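Local coordinates for protein putative cytochrome P450 YjiB (Bacillus subtilis subsp. subtilis, PDB 4RM4) that binds heme and probably acts as a cytochrome P450 monooxygenase, inserting one atom of molecular oxygen into its substrates, at residues Val376-Ile381 / Lys390-Lys395; Glu114-Leu119 / His133-Pro138. One frame throughout, in Å; residues are numbered along the deposited sequence.

Contact 1: Val376-Ile381 / Lys390-Lys395; sequences VSITPI and KSFRVK
The guanidinium of R393 has V376 CG1 over one face, 3.9 Å from NH1, and S377 OG at its edge. NE donates to that OG at 3.1 Å, with the hydroxyl 22° out of the guanidinium plane, and NH1 adds a weak second bond. The bend at chi3 (-49°) turns the guanidinium so that its edge meets S377 OG, while NH2 reaches E128 in a salt bridge. The F392 ring has S377 O at its edge; I378 CG2 approaches F392 CD1 obliquely, at 3.8 Å. These two side chains share the face of the hairpin turned toward helix 226-257. On the face with S377 and R393, T379 OG1 lies 2.9 Å from S391 OG, and a water links S391 OG to S377 OG. The strands run antiparallel, with a classic beta bulge at each end: R393 O accepts from V376 N (2.8 Å) and S377 N, and K390 and S391 both face T379. Replacing R393 with a leucine would probably leave E128 without its charged mate and S377 OG without two donors. The hairpin thus has one polar, hydrated face tied across three strands by the arginine, and one apolar face packed on the helix.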
# COMPACT_ATOMS: atom_id res chain seq x y z
N VAL A 376 -12.91 -18.08 9.51
CA VAL A 376 -14.25 -18.11 10.06
C VAL A 376 -15.15 -17.10 9.38
O VAL A 376 -16.24 -17.44 8.91
CB VAL A 376 -14.25 -17.88 11.59
CG1 VAL A 376 -15.68 -17.94 12.13
CG2 VAL A 376 -13.36 -18.90 12.28
N SER A 377 -14.71 -15.84 9.32
CA SER A 377 -15.49 -14.82 8.64
C SER A 377 -14.64 -13.62 8.24
O SER A 377 -13.63 -13.32 8.88
CB SER A 377 -16.66 -14.36 9.51
OG SER A 377 -16.18 -13.72 10.68
N ILE A 378 -15.05 -12.95 7.16
CA ILE A 378 -14.45 -11.68 6.79
C ILE A 378 -15.49 -10.58 6.66
O ILE A 378 -16.67 -10.83 6.43
CB ILE A 378 -13.65 -11.78 5.48
CG1 ILE A 378 -14.54 -12.30 4.35
CG2 ILE A 378 -12.42 -12.63 5.66
CD1 ILE A 378 -13.88 -12.21 2.98
N THR A 379 -15.02 -9.35 6.85
CA THR A 379 -15.80 -8.16 6.58
C THR A 379 -14.92 -7.30 5.69
O THR A 379 -13.84 -6.90 6.09
CB THR A 379 -16.12 -7.39 7.86
OG1 THR A 379 -16.76 -8.27 8.79
CG2 THR A 379 -17.05 -6.21 7.55
N PRO A 380 -15.38 -7.06 4.46
CA PRO A 380 -14.56 -6.33 3.49
C PRO A 380 -14.62 -4.83 3.72
O PRO A 380 -15.62 -4.31 4.19
CB PRO A 380 -15.22 -6.67 2.14
CG PRO A 380 -16.17 -7.82 2.42
CD PRO A 380 -16.59 -7.63 3.84
N ILE A 381 -13.54 -4.14 3.37
CA ILE A 381 -13.61 -2.69 3.30
C ILE A 381 -14.48 -2.30 2.11
O ILE A 381 -14.30 -2.83 1.01
CB ILE A 381 -12.22 -2.08 3.12
CG1 ILE A 381 -11.30 -2.51 4.26
CG2 ILE A 381 -12.32 -0.56 3.04
CD1 ILE A 381 -9.82 -2.21 4.03
N LYS A 390 -11.68 -5.27 6.80
CA LYS A 390 -11.91 -4.58 8.07
C LYS A 390 -11.70 -5.56 9.23
O LYS A 390 -11.23 -5.19 10.31
CB LYS A 390 -13.34 -4.04 8.10
CG LYS A 390 -13.67 -3.25 9.36
CD LYS A 390 -15.18 -3.08 9.55
CE LYS A 390 -15.50 -2.36 10.85
NZ LYS A 390 -14.73 -2.92 11.99
N SER A 391 -12.05 -6.82 8.99
CA SER A 391 -11.89 -7.86 9.99
C SER A 391 -11.69 -9.19 9.28
O SER A 391 -12.23 -9.40 8.20
CB SER A 391 -13.10 -7.93 10.93
OG SER A 391 -14.24 -8.37 10.23
N PHE A 392 -10.90 -10.05 9.92
CA PHE A 392 -10.51 -11.34 9.36
C PHE A 392 -10.40 -12.32 10.54
O PHE A 392 -9.34 -12.46 11.17
CB PHE A 392 -9.19 -11.18 8.59
CG PHE A 392 -8.72 -12.42 7.87
CD1 PHE A 392 -9.45 -13.59 7.89
CD2 PHE A 392 -7.52 -12.39 7.17
CE1 PHE A 392 -9.00 -14.73 7.24
CE2 PHE A 392 -7.05 -13.52 6.50
CZ PHE A 392 -7.80 -14.69 6.54
N ARG A 393 -11.50 -12.99 10.84
CA ARG A 393 -11.55 -13.84 12.02
C ARG A 393 -11.16 -15.26 11.66
O ARG A 393 -11.73 -15.85 10.75
CB ARG A 393 -12.92 -13.79 12.68
CG ARG A 393 -13.21 -12.44 13.33
CD ARG A 393 -14.38 -12.52 14.30
NE ARG A 393 -15.53 -13.17 13.70
CZ ARG A 393 -16.23 -14.14 14.28
NH1 ARG A 393 -17.26 -14.68 13.65
NH2 ARG A 393 -15.91 -14.56 15.49
N VAL A 394 -10.16 -15.78 12.36
CA VAL A 394 -9.65 -17.12 12.11
C VAL A 394 -9.71 -17.96 13.38
O VAL A 394 -9.76 -17.43 14.49
CB VAL A 394 -8.20 -17.12 11.55
CG1 VAL A 394 -8.10 -16.25 10.31
CG2 VAL A 394 -7.19 -16.68 12.61
N LYS A 395 -9.72 -19.28 13.20
CA LYS A 395 -9.72 -20.20 14.34
C LYS A 395 -8.61 -21.23 14.19
O LYS A 395 -8.15 -21.51 13.08
CB LYS A 395 -11.07 -20.90 14.47
CG LYS A 395 -11.34 -21.93 13.39
CD LYS A 395 -12.06 -23.15 13.94
CE LYS A 395 -13.56 -22.94 13.99
NZ LYS A 395 -14.14 -22.80 12.62
O HOH W 1 -15.66 -10.90 10.08

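Contact 2: Glu114-Leu119 / His133-Pro138; sequences EITDEL and HDFSYP
L119, on helix 102-123 of the P450 fold, projects into the corner formed by F135 and P138, where the short helix 131-136 gives way to helix 138-147. Its CB sits at the edge of the F135 ring, 4.0 Å from F135 CD1. CG lies anti to the carbonyl carbon (chi1 -77°), and from there the two methyls part company: CD1 comes to 3.9 Å from the backbone O of F135, while CD2 meets P138 CG at 3.8 Å and also lies near D134 O. One leucine therefore touches a ring edge, a proline ring and two carbonyl oxygens, and L139 of the following helix packs on it as well.

One turn earlier, T116 brings its methyl to the same phenylalanine. CG2 lies in the plane of the F135 ring, at its edge, 3.8 Å from CE1 and nearly as close to CZ. The threonine hydroxyl is turned to its own helix and bonds to I112 O, which leaves the methyl for the aromatic. F135 reaches both partners because its CG stands anti to the backbone N (chi1 -171°), carrying the ring between helix 102-123 and helix 352-369, where A362 and L366 touch it. T116, L119 and F135 are buried, while P138 is partly exposed, and the wider pi-type turn at 133-136 lies where the second chain segment passes L119. Polar linkage between the segments comes through a single water, which donates to L119 O at 3.1 Å; its 2.5 Å distance to D134 O is too short to be trusted as modelled.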
# COMPACT_ATOMS: atom_id res chain seq x y z
N GLU A 114 11.08 -8.11 16.03
CA GLU A 114 10.75 -8.00 17.44
C GLU A 114 9.32 -7.49 17.62
O GLU A 114 8.57 -8.01 18.44
CB GLU A 114 11.77 -7.11 18.15
CG GLU A 114 13.18 -7.67 18.12
CD GLU A 114 14.25 -6.68 18.55
OE1 GLU A 114 13.94 -5.47 18.66
OE2 GLU A 114 15.40 -7.11 18.77
N ILE A 115 8.94 -6.50 16.83
CA ILE A 115 7.58 -5.97 16.87
C ILE A 115 6.56 -7.06 16.51
O ILE A 115 5.52 -7.20 17.15
CB ILE A 115 7.42 -4.81 15.87
CG1 ILE A 115 8.22 -3.60 16.33
CG2 ILE A 115 5.97 -4.46 15.72
CD1 ILE A 115 8.43 -2.57 15.23
N THR A 116 6.87 -7.80 15.46
CA THR A 116 5.99 -8.88 15.02
C THR A 116 5.82 -9.90 16.13
O THR A 116 4.70 -10.29 16.46
CB THR A 116 6.57 -9.57 13.76
OG1 THR A 116 6.64 -8.62 12.68
CG2 THR A 116 5.68 -10.72 13.34
N ASP A 117 6.92 -10.33 16.72
CA ASP A 117 6.85 -11.35 17.77
C ASP A 117 6.03 -10.86 18.96
O ASP A 117 5.31 -11.63 19.58
CB ASP A 117 8.24 -11.81 18.20
CG ASP A 117 8.99 -12.52 17.10
OD1 ASP A 117 8.34 -12.96 16.12
OD2 ASP A 117 10.23 -12.65 17.20
N GLU A 118 6.15 -9.57 19.27
CA GLU A 118 5.42 -8.99 20.41
C GLU A 118 3.91 -8.95 20.17
O GLU A 118 3.13 -9.20 21.09
CB GLU A 118 5.95 -7.60 20.74
CG GLU A 118 7.40 -7.61 21.20
CD GLU A 118 7.82 -6.30 21.84
OE1 GLU A 118 6.97 -5.39 21.96
OE2 GLU A 118 9.00 -6.18 22.21
N LEU A 119 3.51 -8.64 18.94
CA LEU A 119 2.10 -8.65 18.58
C LEU A 119 1.53 -10.05 18.74
O LEU A 119 0.48 -10.24 19.35
CB LEU A 119 1.91 -8.18 17.14
CG LEU A 119 2.02 -6.67 16.94
CD1 LEU A 119 2.11 -6.33 15.45
CD2 LEU A 119 0.84 -5.97 17.59
N HIS A 133 -7.49 -6.75 13.48
CA HIS A 133 -7.36 -5.94 14.69
C HIS A 133 -6.12 -6.29 15.50
O HIS A 133 -5.42 -5.41 16.01
CB HIS A 133 -8.60 -6.03 15.59
CG HIS A 133 -8.50 -5.20 16.83
ND1 HIS A 133 -8.96 -3.90 16.90
CD2 HIS A 133 -7.95 -5.47 18.04
CE1 HIS A 133 -8.71 -3.41 18.10
NE2 HIS A 133 -8.10 -4.34 18.82
N ASP A 134 -5.84 -7.58 15.62
CA ASP A 134 -4.78 -8.05 16.51
C ASP A 134 -3.39 -8.04 15.90
O ASP A 134 -2.40 -8.12 16.63
CB ASP A 134 -5.07 -9.49 16.96
CG ASP A 134 -6.33 -9.60 17.79
OD1 ASP A 134 -6.75 -8.59 18.39
OD2 ASP A 134 -6.91 -10.70 17.84
N PHE A 135 -3.29 -7.99 14.58
CA PHE A 135 -2.01 -8.25 13.94
C PHE A 135 -1.72 -7.31 12.77
O PHE A 135 -0.85 -6.46 12.87
CB PHE A 135 -1.90 -9.72 13.52
CG PHE A 135 -0.52 -10.13 13.04
CD1 PHE A 135 0.59 -10.01 13.88
CD2 PHE A 135 -0.34 -10.66 11.78
CE1 PHE A 135 1.85 -10.40 13.45
CE2 PHE A 135 0.91 -11.05 11.33
CZ PHE A 135 2.01 -10.93 12.17
N SER A 136 -2.44 -7.46 11.67
CA SER A 136 -2.08 -6.71 10.46
C SER A 136 -2.35 -5.20 10.54
O SER A 136 -1.64 -4.43 9.91
CB SER A 136 -2.74 -7.31 9.21
OG SER A 136 -4.14 -7.17 9.27
N TYR A 137 -3.37 -4.79 11.31
CA TYR A 137 -3.65 -3.35 11.51
C TYR A 137 -2.57 -2.61 12.32
O TYR A 137 -2.02 -1.58 11.88
CB TYR A 137 -5.06 -3.13 12.09
CG TYR A 137 -5.26 -1.85 12.89
CD1 TYR A 137 -5.12 -0.61 12.29
CD2 TYR A 137 -5.61 -1.90 14.23
CE1 TYR A 137 -5.31 0.57 13.02
CE2 TYR A 137 -5.80 -0.74 14.97
CZ TYR A 137 -5.65 0.49 14.36
OH TYR A 137 -5.85 1.64 15.10
N PRO A 138 -2.23 -3.13 13.51
CA PRO A 138 -1.22 -2.40 14.30
C PRO A 138 0.21 -2.48 13.77
O PRO A 138 0.99 -1.53 13.97
CB PRO A 138 -1.30 -3.09 15.66
CG PRO A 138 -1.82 -4.48 15.35
CD PRO A 138 -2.82 -4.26 14.25
O HOH W 2 -1.81 -8.17 19.10

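Overall arrangement
Contact 2 comes first along the chain and closes well before contact 1 opens, yet their centres lie 16 Å apart and their nearest atoms about 5 Å, without touching. Strand 128-130 and helix 131-136 bridge them: the strand pairs with 389-395 in the three-stranded antiparallel sheet, where 374-380 is the other outer strand, and the chain then runs directly into the helix that packs on 102-123. F392 of contact 1 touches L131 and V132 at the start of that same helix. Helix 226-257 is also shared, meeting I378 and F392 in one contact and S136 beside the other. Both lie away from the heme site: contact 1 holds the C-terminal hairpin together, contact 2 packs helix 131-136 on helix 102-123.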